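Protein TASOR (Homo sapiens, PDB 6TL1) is a component of the HUSH complex, which maintains H3K9me3-linked epigenetic silencing by promoting recruitment of SETDB1 and MORC2, and is represented here by its pseudo-PARP domain. Local coordinates at residues Arg55-Phe60 with Arg195-Cys200; Pro103-Tyr108 with Leu151-Lys156; Asp65-Glu70 with Lys136-Ser141. One frame throughout, in Å; residues are numbered along the deposited sequence.

Contact 1. Residues Arg55-Phe60 with Arg195-Cys200; sequences RRELKF and RPRHVC
Glu57, near the end of helix 45-60, and Arg197, in the turn just before strand 199-209, are joined by a salt bridge that accounts for all the close contacts between Arg55-Phe60 and Arg195-Cys200. Followed outward from the turn, Arg197 points its CB toward the helix, and its CG lies anti to the carbonyl carbon. On its way out the chain touches Lys54, one turn earlier than Glu57 on the same helix. It then bends at chi3 (-76°), turning the guanidinium to present its two terminal nitrogens to the carboxylate. NE has a hydrogen-bonding partner elsewhere in the structure, whereas CZ stands 3.7 Å from Glu57 OE1. The shorter of the two bonds to Glu57 runs from Arg197 NH1 to Glu57 OE1 at 2.8 Å. It keeps close to the guanidinium plane but meets OE1 from above the carboxylate plane, 49° out of it. A second bond, from Arg197 NH2 to Glu57 OE2, is weak at 3.4 Å. The planes of the two groups are 67° apart, so this is a twisted two-point pairing and not a flat bidentate one, consistent with one short bond and one long.

NH1 is shared, since it also makes a salt bridge to Glu186 OE2, the stronger partner of the guanidinium. The Arg197 cation is therefore held between two acids, and its charge may help offset the closeness of Glu57 OE2 to Glu53 OE1. The contact is a surface salt bridge between helix 45-60 and the entry to a central strand of the five-stranded antiparallel sheet in the pseudo-PARP domain.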
ATOM      1  N   ARG A  55       3.382 -12.125  11.221  1.00 37.01           N
ATOM      2  CA  ARG A  55       4.787 -12.322  10.892  1.00 40.37           C
ATOM      3  C   ARG A  55       5.352 -13.572  11.545  1.00 36.81           C
ATOM      4  O   ARG A  55       6.157 -14.279  10.934  1.00 40.18           O
ATOM      5  CB  ARG A  55       5.634 -11.112  11.291  1.00 39.47           C
ATOM      6  CG  ARG A  55       7.030 -11.276  10.732  1.00 46.07           C
ATOM      7  CD  ARG A  55       8.087 -10.621  11.548  1.00 59.46           C
ATOM      8  NE  ARG A  55       8.004  -9.174  11.458  1.00 64.93           N
ATOM      9  CZ  ARG A  55       7.723  -8.378  12.485  1.00 74.07           C
ATOM     10  NH1 ARG A  55       7.503  -8.891  13.690  1.00 77.37           N
ATOM     11  NH2 ARG A  55       7.673  -7.064  12.308  1.00 74.91           N
ATOM     12  N   ARG A  56       4.974 -13.855  12.795  1.00 40.05           N
ATOM     13  CA  ARG A  56       5.519 -15.056  13.411  1.00 42.61           C
ATOM     14  C   ARG A  56       4.892 -16.315  12.822  1.00 41.00           C
ATOM     15  O   ARG A  56       5.537 -17.370  12.789  1.00 42.32           O
ATOM     16  CB  ARG A  56       5.338 -15.027  14.930  1.00 49.96           C
ATOM     17  CG  ARG A  56       6.119 -13.915  15.639  1.00 52.96           C
ATOM     18  CD  ARG A  56       5.994 -14.054  17.138  1.00 48.88           C
ATOM     19  NE  ARG A  56       6.965 -15.010  17.633  1.00 52.47           N
ATOM     20  CZ  ARG A  56       7.071 -15.369  18.901  1.00 49.79           C
ATOM     21  NH1 ARG A  56       7.995 -16.244  19.266  1.00 53.58           N
ATOM     22  NH2 ARG A  56       6.247 -14.852  19.805  1.00 51.13           N
ATOM     23  N   GLU A  57       3.643 -16.244  12.361  1.00 40.30           N
ATOM     24  CA  GLU A  57       3.076 -17.411  11.684  1.00 42.96           C
ATOM     25  C   GLU A  57       3.754 -17.644  10.342  1.00 42.79           C
ATOM     26  O   GLU A  57       3.959 -18.791   9.938  1.00 46.46           O
ATOM     27  CB  GLU A  57       1.565 -17.273  11.489  1.00 44.96           C
ATOM     28  CG  GLU A  57       0.793 -16.759  12.671  1.00 51.18           C
ATOM     29  CD  GLU A  57      -0.707 -16.820  12.452  1.00 53.46           C
ATOM     30  OE1 GLU A  57      -1.133 -16.980  11.286  1.00 56.83           O
ATOM     31  OE2 GLU A  57      -1.461 -16.709  13.444  1.00 52.55           O
ATOM     32  N   LEU A  58       4.119 -16.571   9.640  1.00 41.06           N
ATOM     33  CA  LEU A  58       4.811 -16.754   8.367  1.00 43.34           C
ATOM     34  C   LEU A  58       6.152 -17.440   8.584  1.00 47.08           C
ATOM     35  O   LEU A  58       6.516 -18.358   7.835  1.00 50.23           O
ATOM     36  CB  LEU A  58       4.988 -15.416   7.646  1.00 43.40           C
ATOM     37  CG  LEU A  58       3.727 -14.809   7.032  1.00 44.67           C
ATOM     38  CD1 LEU A  58       3.991 -13.400   6.517  1.00 45.97           C
ATOM     39  CD2 LEU A  58       3.179 -15.697   5.908  1.00 40.30           C
ATOM     40  N   LYS A  59       6.888 -17.031   9.622  1.00 44.92           N
ATOM     41  CA  LYS A  59       8.158 -17.686   9.925  1.00 47.90           C
ATOM     42  C   LYS A  59       7.953 -19.115  10.400  1.00 53.64           C
ATOM     43  O   LYS A  59       8.783 -19.987  10.118  1.00 56.27           O
ATOM     44  CB  LYS A  59       8.917 -16.890  10.991  1.00 48.44           C
ATOM     45  CG  LYS A  59      10.304 -17.445  11.308  1.00 56.01           C
ATOM     46  CD  LYS A  59      11.053 -16.543  12.280  1.00 62.39           C
ATOM     47  CE  LYS A  59      12.499 -16.977  12.431  1.00 70.83           C
ATOM     48  NZ  LYS A  59      13.193 -16.265  13.554  1.00 76.54           N
ATOM     49  N   PHE A  60       6.839 -19.384  11.080  1.00 55.91           N
ATOM     50  CA  PHE A  60       6.521 -20.758  11.443  1.00 59.46           C
ATOM     51  C   PHE A  60       6.257 -21.633  10.224  1.00 60.61           C
ATOM     52  O   PHE A  60       6.542 -22.832  10.259  1.00 66.70           O
ATOM     53  CB  PHE A  60       5.325 -20.799  12.390  1.00 57.90           C
ATOM     54  CG  PHE A  60       5.013 -22.175  12.884  1.00 64.65           C
ATOM     55  CD1 PHE A  60       5.673 -22.709  13.976  1.00 67.98           C
ATOM     56  CD2 PHE A  60       4.065 -22.948  12.231  1.00 64.53           C
ATOM     57  CE1 PHE A  60       5.382 -23.987  14.416  1.00 74.68           C
ATOM     58  CE2 PHE A  60       3.773 -24.229  12.662  1.00 67.44           C
ATOM     59  CZ  PHE A  60       4.429 -24.748  13.758  1.00 73.80           C
ATOM     60  N   ARG A 195      -9.888  -8.645   6.052  1.00 40.26           N
ATOM     61  CA  ARG A 195      -8.769  -7.753   6.333  1.00 42.87           C
ATOM     62  C   ARG A 195      -7.484  -8.572   6.437  1.00 41.38           C
ATOM     63  O   ARG A 195      -7.271  -9.269   7.440  1.00 42.35           O
ATOM     64  CB  ARG A 195      -8.995  -6.955   7.617  1.00 46.93           C
ATOM     65  CG  ARG A 195      -7.798  -6.061   7.963  1.00 50.22           C
ATOM     66  CD  ARG A 195      -8.026  -5.243   9.211  1.00 53.02           C
ATOM     67  NE  ARG A 195      -8.446  -6.068  10.334  1.00 56.87           N
ATOM     68  CZ  ARG A 195      -7.620  -6.805  11.073  1.00 57.27           C
ATOM     69  NH1 ARG A 195      -6.319  -6.852  10.803  1.00 49.68           N
ATOM     70  NH2 ARG A 195      -8.101  -7.521  12.083  1.00 64.59           N
ATOM     71  N   PRO A 196      -6.618  -8.516   5.425  1.00 39.40           N
ATOM     72  CA  PRO A 196      -5.323  -9.198   5.539  1.00 37.27           C
ATOM     73  C   PRO A 196      -4.512  -8.570   6.653  1.00 36.73           C
ATOM     74  O   PRO A 196      -4.489  -7.348   6.798  1.00 38.75           O
ATOM     75  CB  PRO A 196      -4.670  -8.956   4.170  1.00 37.86           C
ATOM     76  CG  PRO A 196      -5.814  -8.630   3.249  1.00 35.84           C
ATOM     77  CD  PRO A 196      -6.779  -7.860   4.118  1.00 38.09           C
ATOM     78  N   ARG A 197      -3.857  -9.409   7.454  1.00 37.57           N
ATOM     79  CA  ARG A 197      -3.167  -8.898   8.632  1.00 38.18           C
ATOM     80  C   ARG A 197      -1.719  -8.490   8.383  1.00 42.22           C
ATOM     81  O   ARG A 197      -1.128  -7.829   9.254  1.00 44.68           O
ATOM     82  CB  ARG A 197      -3.193  -9.911   9.784  1.00 39.80           C
ATOM     83  CG  ARG A 197      -4.541 -10.561  10.105  1.00 42.72           C
ATOM     84  CD  ARG A 197      -4.345 -11.754  11.054  1.00 45.90           C
ATOM     85  NE  ARG A 197      -3.828 -12.920  10.368  1.00 44.18           N
ATOM     86  CZ  ARG A 197      -3.332 -13.982  10.991  1.00 48.01           C
ATOM     87  NH1 ARG A 197      -2.883 -15.016  10.293  1.00 51.56           N
ATOM     88  NH2 ARG A 197      -3.221 -13.990  12.311  1.00 50.99           N
ATOM     89  N   HIS A 198      -1.141  -8.827   7.226  1.00 35.78           N
ATOM     90  CA  HIS A 198       0.216  -8.404   6.902  1.00 38.60           C
ATOM     91  C   HIS A 198       0.246  -7.044   6.201  1.00 35.56           C
ATOM     92  O   HIS A 198       1.237  -6.697   5.555  1.00 37.92           O
ATOM     93  CB  HIS A 198       0.947  -9.490   6.093  1.00 35.95           C
ATOM     94  CG  HIS A 198       0.181 -10.036   4.926  1.00 38.52           C
ATOM     95  ND1 HIS A 198      -1.110 -10.514   5.027  1.00 41.43           N
ATOM     96  CD2 HIS A 198       0.552 -10.238   3.636  1.00 36.86           C
ATOM     97  CE1 HIS A 198      -1.512 -10.950   3.847  1.00 41.72           C
ATOM     98  NE2 HIS A 198      -0.525 -10.788   2.982  1.00 38.31           N
ATOM     99  N   VAL A 199      -0.817  -6.267   6.364  1.00 35.07           N
ATOM    100  CA  VAL A 199      -0.930  -4.873   5.969  1.00 35.08           C
ATOM    101  C   VAL A 199      -1.358  -4.094   7.204  1.00 40.40           C
ATOM    102  O   VAL A 199      -2.355  -4.446   7.843  1.00 45.09           O
ATOM    103  CB  VAL A 199      -1.961  -4.696   4.842  1.00 34.34           C
ATOM    104  CG1 VAL A 199      -2.249  -3.238   4.616  1.00 34.09           C
ATOM    105  CG2 VAL A 199      -1.469  -5.397   3.553  1.00 36.97           C
ATOM    106  N   CYS A 200      -0.591  -3.057   7.560  1.00 35.00           N
ATOM    107  CA  CYS A 200      -0.869  -2.305   8.786  1.00 37.47           C
ATOM    108  C   CYS A 200      -0.610  -0.816   8.581  1.00 39.59           C
ATOM    109  O   CYS A 200       0.488  -0.439   8.138  1.00 39.45           O
ATOM    110  CB  CYS A 200      -0.011  -2.837   9.939  1.00 39.27           C
ATOM    111  SG  CYS A 200      -0.421  -2.132  11.545  1.00 48.25           S
TER

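Contact 2. Residues Pro103-Tyr108 with Leu151-Lys156; sequences PSMGVY and LDPTPK
Met105 buries the most surface here, followed by Pro153 and then Asp152; the contact is one thioether chain laid against a proline ring and a carboxylate. The Met105 CB bond points toward Leu151-Lys156, and CB itself lies 3.8 Å from Pro153 CG. Farther out, SD packs on the ring at 3.7 Å from Pro153 CD. Met105 CG is anti to the carbonyl carbon, and the chain runs extended through chi2 before bending at chi3 (-80°), which carries the methyl group on to Asp152. There CE comes to 3.5 Å from Asp152 OD1, while CE and Pro153 CD are 4.0 Å apart. The methionine and proline side chains cross at about a right angle, with Met105 CB at ring atom CG and the sulfur and methyl at ring atom CD. Asp152 takes a smaller part, through OD1, by van der Waals approach.

Met105 precedes edge strand 107-110 of the mixed sheet, and Pro153 belongs to the loop between strands 139-142 and 159-162. Both side chains also rest on Tyr183 of strand 181-184, the neighbour of 107-110, while Leu192 adds to the cover of Met105 and Tyr187 OH bonds to Pro153 O.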
ATOM      1  N   PRO A 103     -11.205  -7.216  -6.457  1.00 44.38           N
ATOM      2  CA  PRO A 103     -11.057  -6.384  -5.258  1.00 42.74           C
ATOM      3  C   PRO A 103     -11.958  -6.813  -4.125  1.00 47.45           C
ATOM      4  O   PRO A 103     -11.799  -6.301  -3.008  1.00 46.45           O
ATOM      5  CB  PRO A 103     -11.431  -4.988  -5.750  1.00 42.55           C
ATOM      6  CG  PRO A 103     -12.382  -5.246  -6.876  1.00 39.62           C
ATOM      7  CD  PRO A 103     -11.919  -6.510  -7.539  1.00 44.48           C
ATOM      8  N   SER A 104     -12.909  -7.711  -4.374  1.00 44.61           N
ATOM      9  CA  SER A 104     -13.711  -8.266  -3.295  1.00 46.99           C
ATOM     10  C   SER A 104     -12.954  -9.320  -2.505  1.00 45.42           C
ATOM     11  O   SER A 104     -13.425  -9.739  -1.444  1.00 49.48           O
ATOM     12  CB  SER A 104     -14.994  -8.883  -3.853  1.00 49.13           C
ATOM     13  OG  SER A 104     -14.695 -10.009  -4.669  1.00 51.52           O
ATOM     14  N   MET A 105     -11.800  -9.761  -3.001  1.00 40.43           N
ATOM     15  CA  MET A 105     -11.028 -10.817  -2.368  1.00 41.11           C
ATOM     16  C   MET A 105      -9.683 -10.360  -1.824  1.00 41.01           C
ATOM     17  O   MET A 105      -9.042 -11.126  -1.096  1.00 40.46           O
ATOM     18  CB  MET A 105     -10.818 -11.973  -3.359  1.00 44.94           C
ATOM     19  CG  MET A 105     -12.130 -12.678  -3.709  1.00 52.46           C
ATOM     20  SD  MET A 105     -11.931 -14.171  -4.700  1.00 57.71           S
ATOM     21  CE  MET A 105     -11.697 -13.531  -6.338  1.00 57.59           C
ATOM     22  N   GLY A 106      -9.232  -9.152  -2.166  1.00 40.35           N
ATOM     23  CA  GLY A 106      -7.945  -8.654  -1.733  1.00 39.61           C
ATOM     24  C   GLY A 106      -7.982  -7.147  -1.626  1.00 40.84           C
ATOM     25  O   GLY A 106      -8.998  -6.507  -1.911  1.00 42.78           O
ATOM     26  N   VAL A 107      -6.865  -6.579  -1.190  1.00 39.77           N
ATOM     27  CA  VAL A 107      -6.735  -5.137  -1.045  1.00 39.70           C
ATOM     28  C   VAL A 107      -5.570  -4.670  -1.902  1.00 36.29           C
ATOM     29  O   VAL A 107      -4.537  -5.342  -1.985  1.00 38.09           O
ATOM     30  CB  VAL A 107      -6.571  -4.728   0.436  1.00 40.68           C
ATOM     31  CG1 VAL A 107      -7.720  -5.338   1.269  1.00 41.31           C
ATOM     32  CG2 VAL A 107      -5.218  -5.154   0.997  1.00 37.13           C
ATOM     33  N   TYR A 108      -5.749  -3.532  -2.559  1.00 33.38           N
ATOM     34  CA  TYR A 108      -4.764  -2.996  -3.490  1.00 38.10           C
ATOM     35  C   TYR A 108      -4.035  -1.812  -2.859  1.00 34.80           C
ATOM     36  O   TYR A 108      -4.675  -0.899  -2.335  1.00 35.85           O
ATOM     37  CB  TYR A 108      -5.445  -2.554  -4.784  1.00 37.33           C
ATOM     38  CG  TYR A 108      -5.757  -3.654  -5.771  1.00 38.74           C
ATOM     39  CD1 TYR A 108      -4.818  -4.029  -6.722  1.00 34.94           C
ATOM     40  CD2 TYR A 108      -6.998  -4.285  -5.785  1.00 39.57           C
ATOM     41  CE1 TYR A 108      -5.080  -5.002  -7.630  1.00 32.50           C
ATOM     42  CE2 TYR A 108      -7.280  -5.273  -6.714  1.00 40.99           C
ATOM     43  CZ  TYR A 108      -6.313  -5.627  -7.632  1.00 39.37           C
ATOM     44  OH  TYR A 108      -6.546  -6.596  -8.580  1.00 38.18           O
ATOM     45  N   LEU A 151      -7.025 -14.972 -11.747  1.00 49.53           N
ATOM     46  CA  LEU A 151      -6.940 -16.006 -10.726  1.00 51.69           C
ATOM     47  C   LEU A 151      -7.626 -15.570  -9.441  1.00 49.61           C
ATOM     48  O   LEU A 151      -7.671 -14.385  -9.107  1.00 46.69           O
ATOM     49  CB  LEU A 151      -5.479 -16.326 -10.409  1.00 53.15           C
ATOM     50  CG  LEU A 151      -4.580 -16.823 -11.538  1.00 52.09           C
ATOM     51  CD1 LEU A 151      -3.119 -16.667 -11.135  1.00 47.58           C
ATOM     52  CD2 LEU A 151      -4.905 -18.272 -11.835  1.00 53.39           C
ATOM     53  N   ASP A 152      -8.154 -16.550  -8.711  1.00 51.69           N
ATOM     54  CA  ASP A 152      -8.416 -16.350  -7.302  1.00 54.11           C
ATOM     55  C   ASP A 152      -7.089 -16.058  -6.600  1.00 47.71           C
ATOM     56  O   ASP A 152      -6.018 -16.329  -7.150  1.00 43.29           O
ATOM     57  CB  ASP A 152      -9.068 -17.592  -6.691  1.00 60.79           C
ATOM     58  CG  ASP A 152     -10.543 -17.728  -7.046  1.00 71.84           C
ATOM     59  OD1 ASP A 152     -11.139 -16.762  -7.569  1.00 75.05           O
ATOM     60  OD2 ASP A 152     -11.112 -18.806  -6.771  1.00 74.14           O
ATOM     61  N   PRO A 153      -7.126 -15.471  -5.405  1.00 42.98           N
ATOM     62  CA  PRO A 153      -5.871 -15.258  -4.671  1.00 41.97           C
ATOM     63  C   PRO A 153      -5.121 -16.576  -4.531  1.00 42.21           C
ATOM     64  O   PRO A 153      -5.720 -17.634  -4.304  1.00 39.29           O
ATOM     65  CB  PRO A 153      -6.347 -14.721  -3.318  1.00 43.30           C
ATOM     66  CG  PRO A 153      -7.598 -13.996  -3.659  1.00 47.04           C
ATOM     67  CD  PRO A 153      -8.269 -14.867  -4.699  1.00 43.87           C
ATOM     68  N   THR A 154      -3.803 -16.517  -4.738  1.00 38.83           N
ATOM     69  CA  THR A 154      -2.987 -17.728  -4.791  1.00 39.83           C
ATOM     70  C   THR A 154      -2.720 -18.232  -3.385  1.00 37.55           C
ATOM     71  O   THR A 154      -2.124 -17.492  -2.573  1.00 43.61           O
ATOM     72  CB  THR A 154      -1.672 -17.458  -5.501  1.00 35.17           C
ATOM     73  OG1 THR A 154      -1.931 -16.989  -6.826  1.00 37.88           O
ATOM     74  CG2 THR A 154      -0.903 -18.759  -5.629  1.00 33.16           C
ATOM     75  N   PRO A 155      -3.129 -19.435  -3.009  1.00 41.40           N
ATOM     76  CA  PRO A 155      -2.888 -19.927  -1.659  1.00 41.77           C
ATOM     77  C   PRO A 155      -1.395 -20.019  -1.367  1.00 45.86           C
ATOM     78  O   PRO A 155      -0.581 -20.231  -2.271  1.00 48.19           O
ATOM     79  CB  PRO A 155      -3.546 -21.305  -1.638  1.00 41.86           C
ATOM     80  CG  PRO A 155      -4.607 -21.215  -2.728  1.00 43.31           C
ATOM     81  CD  PRO A 155      -3.933 -20.400  -3.804  1.00 41.60           C
ATOM     82  N   LYS A 156      -1.048 -19.807  -0.099  1.00 44.61           N
ATOM     83  CA  LYS A 156       0.311 -19.969   0.418  1.00 49.25           C
ATOM     84  C   LYS A 156       1.272 -18.916  -0.128  1.00 43.48           C
ATOM     85  O   LYS A 156       2.485 -19.100  -0.085  1.00 44.47           O
ATOM     86  CB  LYS A 156       0.844 -21.376   0.125  1.00 53.07           C
ATOM     87  CG  LYS A 156       0.016 -22.482   0.764  1.00 58.86           C
ATOM     88  CD  LYS A 156      -0.248 -22.240   2.230  1.00 63.93           C
ATOM     89  CE  LYS A 156      -1.047 -23.381   2.839  1.00 67.11           C
ATOM     90  NZ  LYS A 156      -1.317 -23.109   4.283  1.00 71.49           N
TER

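Contact 3. Residues Asp65-Glu70 with Lys136-Ser141; sequences DKELSE and KGKIKS
Different first torsions bring Glu67 and Lys138 alongside each other. In Glu67, CG is anti to the carbonyl carbon (chi1 -64°) and the chain then runs extended; in Lys138, CG is anti to the backbone N (chi1 167°) and the chain bends at chi3 and chi4. With these torsions the two chains run next to each other in a common direction. Glu67 OE2 follows the aliphatic part of the lysine, 3.7 Å from Lys138 CB and 3.5 Å from Lys138 CE. The ammonium remains beyond salt-bridge range, with Lys138 NZ 4.1 Å from Glu67 OE2, so any attraction between the charges is probably a modest addition to the packing. The other carboxylate oxygen, Glu67 OE1, accepts a hydrogen bond from Leu64 N, which would help fix the rotation of the group.

Nearer the backbone, Glu67 CB and CG rest on the peptide of Gly137, with CG 3.7 Å from Gly137 O. Glu67 O receives a CA-H...O contact from Gly137 CA at 3.1 Å, with an angle of 154° at the hydrogen. Gly137 has a positive phi, a conformation that glycine adopts readily. A water completes the junction: it donates to Ser69 O at 2.8 Å and accepts from Lys136 N at 2.9 Å, bridging the backbones of the two segments. Beyond this point, Lys138 pairs by backbone hydrogen bonding with Glu158. The whole is a water-bridged loop-to-loop junction at the domain surface, where the connection from helix 45-60 to edge strand 71-77 meets the turn passing from strand 126-134 of one sheet to strand 139-142 of the other.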
ATOM      1  N   ASP A  65      13.789 -15.286   5.947  1.00 67.36           N
ATOM      2  CA  ASP A  65      13.895 -13.971   6.577  1.00 70.74           C
ATOM      3  C   ASP A  65      13.768 -12.854   5.548  1.00 65.04           C
ATOM      4  O   ASP A  65      13.250 -11.775   5.859  1.00 62.95           O
ATOM      5  CB  ASP A  65      15.207 -13.842   7.361  1.00 81.59           C
ATOM      6  CG  ASP A  65      15.369 -14.921   8.426  1.00 89.74           C
ATOM      7  OD1 ASP A  65      16.311 -14.816   9.243  1.00 94.66           O
ATOM      8  OD2 ASP A  65      14.538 -15.850   8.458  1.00 91.10           O
ATOM      9  N   LYS A  66      14.226 -13.104   4.319  1.00 65.69           N
ATOM     10  CA  LYS A  66      13.969 -12.192   3.208  1.00 65.77           C
ATOM     11  C   LYS A  66      12.478 -11.909   3.086  1.00 61.25           C
ATOM     12  O   LYS A  66      12.050 -10.755   2.941  1.00 58.70           O
ATOM     13  CB  LYS A  66      14.499 -12.796   1.897  1.00 70.40           C
ATOM     14  CG  LYS A  66      16.033 -12.903   1.711  1.00 78.68           C
ATOM     15  CD  LYS A  66      16.785 -13.570   2.871  1.00 83.24           C
ATOM     16  CE  LYS A  66      16.540 -15.071   2.943  1.00 84.45           C
ATOM     17  NZ  LYS A  66      16.900 -15.639   4.275  1.00 86.73           N
ATOM     18  N   GLU A  67      11.667 -12.965   3.158  1.00 60.27           N
ATOM     19  CA  GLU A  67      10.224 -12.863   3.000  1.00 54.96           C
ATOM     20  C   GLU A  67       9.539 -12.304   4.239  1.00 53.07           C
ATOM     21  O   GLU A  67       8.362 -11.941   4.169  1.00 54.62           O
ATOM     22  CB  GLU A  67       9.663 -14.237   2.622  1.00 56.63           C
ATOM     23  CG  GLU A  67      10.199 -14.707   1.262  1.00 61.36           C
ATOM     24  CD  GLU A  67       9.902 -16.161   0.951  1.00 66.31           C
ATOM     25  OE1 GLU A  67       9.784 -16.971   1.896  1.00 68.46           O
ATOM     26  OE2 GLU A  67       9.822 -16.497  -0.251  1.00 69.96           O
ATOM     27  N   LEU A  68      10.243 -12.201   5.361  1.00 51.57           N
ATOM     28  CA  LEU A  68       9.653 -11.636   6.563  1.00 52.53           C
ATOM     29  C   LEU A  68       9.892 -10.135   6.674  1.00 53.87           C
ATOM     30  O   LEU A  68       9.392  -9.507   7.615  1.00 53.16           O
ATOM     31  CB  LEU A  68      10.238 -12.346   7.783  1.00 52.20           C
ATOM     32  CG  LEU A  68       9.863 -13.824   7.884  1.00 52.90           C
ATOM     33  CD1 LEU A  68      10.619 -14.464   9.022  1.00 55.73           C
ATOM     34  CD2 LEU A  68       8.363 -13.982   8.061  1.00 51.36           C
ATOM     35  N   SER A  69      10.640  -9.560   5.732  1.00 51.70           N
ATOM     36  CA  SER A  69      11.015  -8.155   5.786  1.00 52.52           C
ATOM     37  C   SER A  69       9.796  -7.240   5.709  1.00 47.47           C
ATOM     38  O   SER A  69       8.821  -7.525   5.005  1.00 46.85           O
ATOM     39  CB  SER A  69      11.986  -7.843   4.642  1.00 60.38           C
ATOM     40  OG  SER A  69      12.572  -6.566   4.795  1.00 64.41           O
ATOM     41  N   GLU A  70       9.861  -6.130   6.444  1.00 43.73           N
ATOM     42  CA  GLU A  70       8.890  -5.039   6.382  1.00 43.09           C
ATOM     43  C   GLU A  70       9.239  -4.052   5.272  1.00 38.63           C
ATOM     44  O   GLU A  70      10.402  -3.695   5.092  1.00 42.63           O
ATOM     45  CB  GLU A  70       8.821  -4.301   7.719  1.00 50.37           C
ATOM     46  CG  GLU A  70       8.261  -5.138   8.852  1.00 58.32           C
ATOM     47  CD  GLU A  70       8.224  -4.385  10.169  1.00 66.03           C
ATOM     48  OE1 GLU A  70       8.491  -3.162  10.167  1.00 65.61           O
ATOM     49  OE2 GLU A  70       7.939  -5.022  11.207  1.00 72.71           O
ATOM     50  N   LYS A 136       5.549  -8.330   2.012  1.00 41.06           N
ATOM     51  CA  LYS A 136       5.200  -8.940   0.749  1.00 42.29           C
ATOM     52  C   LYS A 136       5.337 -10.449   0.825  1.00 41.23           C
ATOM     53  O   LYS A 136       4.676 -11.156   0.065  1.00 41.58           O
ATOM     54  CB  LYS A 136       6.055  -8.377  -0.393  1.00 46.67           C
ATOM     55  CG  LYS A 136       5.950  -6.873  -0.579  1.00 51.96           C
ATOM     56  CD  LYS A 136       6.437  -6.474  -1.969  1.00 57.43           C
ATOM     57  CE  LYS A 136       7.932  -6.234  -2.028  1.00 57.54           C
ATOM     58  NZ  LYS A 136       8.369  -5.146  -1.111  1.00 64.11           N
ATOM     59  N   GLY A 137       6.164 -10.947   1.743  1.00 43.13           N
ATOM     60  CA  GLY A 137       6.300 -12.381   1.932  1.00 41.82           C
ATOM     61  C   GLY A 137       6.716 -13.073   0.649  1.00 44.81           C
ATOM     62  O   GLY A 137       7.548 -12.572  -0.126  1.00 44.12           O
ATOM     63  N   LYS A 138       6.137 -14.248   0.418  1.00 41.32           N
ATOM     64  CA  LYS A 138       6.356 -14.983  -0.821  1.00 44.87           C
ATOM     65  C   LYS A 138       5.400 -14.419  -1.859  1.00 41.82           C
ATOM     66  O   LYS A 138       4.172 -14.496  -1.709  1.00 40.56           O
ATOM     67  CB  LYS A 138       6.171 -16.486  -0.625  1.00 51.16           C
ATOM     68  CG  LYS A 138       6.086 -17.262  -1.931  1.00 58.89           C
ATOM     69  CD  LYS A 138       6.370 -18.751  -1.745  1.00 70.15           C
ATOM     70  CE  LYS A 138       7.882 -19.033  -1.753  1.00 78.58           C
ATOM     71  NZ  LYS A 138       8.464 -19.093  -3.138  1.00 81.72           N
ATOM     72  N   ILE A 139       5.961 -13.835  -2.888  1.00 40.26           N
ATOM     73  CA  ILE A 139       5.219 -13.082  -3.887  1.00 43.07           C
ATOM     74  C   ILE A 139       4.796 -14.019  -5.002  1.00 40.18           C
ATOM     75  O   ILE A 139       5.555 -14.905  -5.398  1.00 42.95           O
ATOM     76  CB  ILE A 139       6.087 -11.932  -4.434  1.00 49.37           C
ATOM     77  CG1 ILE A 139       6.509 -11.002  -3.293  1.00 47.95           C
ATOM     78  CG2 ILE A 139       5.338 -11.161  -5.503  1.00 48.43           C
ATOM     79  CD1 ILE A 139       7.577  -9.989  -3.676  1.00 50.64           C
ATOM     80  N   LYS A 140       3.573 -13.840  -5.496  1.00 39.98           N
ATOM     81  CA  LYS A 140       3.106 -14.515  -6.696  1.00 38.69           C
ATOM     82  C   LYS A 140       3.057 -13.458  -7.791  1.00 42.02           C
ATOM     83  O   LYS A 140       2.309 -12.479  -7.678  1.00 40.37           O
ATOM     84  CB  LYS A 140       1.731 -15.158  -6.477  1.00 38.40           C
ATOM     85  CG  LYS A 140       1.079 -15.744  -7.716  1.00 38.08           C
ATOM     86  CD  LYS A 140       1.889 -16.892  -8.319  1.00 40.34           C
ATOM     87  CE  LYS A 140       1.088 -17.573  -9.429  1.00 39.08           C
ATOM     88  NZ  LYS A 140       1.795 -18.756  -9.983  1.00 43.84           N
ATOM     89  N   SER A 141       3.885 -13.631  -8.818  1.00 42.92           N
ATOM     90  CA  SER A 141       3.916 -12.724  -9.961  1.00 46.23           C
ATOM     91  C   SER A 141       2.982 -13.238 -11.046  1.00 44.37           C
ATOM     92  O   SER A 141       3.081 -14.399 -11.455  1.00 46.25           O
ATOM     93  CB  SER A 141       5.337 -12.615 -10.514  1.00 49.39           C
ATOM     94  OG  SER A 141       6.173 -11.903  -9.625  1.00 53.15           O
TER
HETATM   95  O   HOH W   1       7.929  -6.699   2.480  1.00 38.24           O

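Along the chain the segments come in the order 55-60, 65-70, 103-108, 136-141, 151-156 and 195-200, so contact 1 spans the other two, whose segments alternate. Centres of contacts 1 and 3 are about 11 Å apart, those of 1 and 2 about 15 Å, and those of 2 and 3 about 16 Å. Leu68 packs on Leu58 and Lys59 of helix 45-60, tying contact 3 to contact 1. Pro196 meets Val107 between contacts 1 and 2, and Thr154 touches Lys140 between 2 and 3. Contacts 2 and 3 both reach the mixed sheet, contact 1 the antiparallel one; together they mark places where helix 45-60 and the two sheets of the pseudo-PARP domain meet.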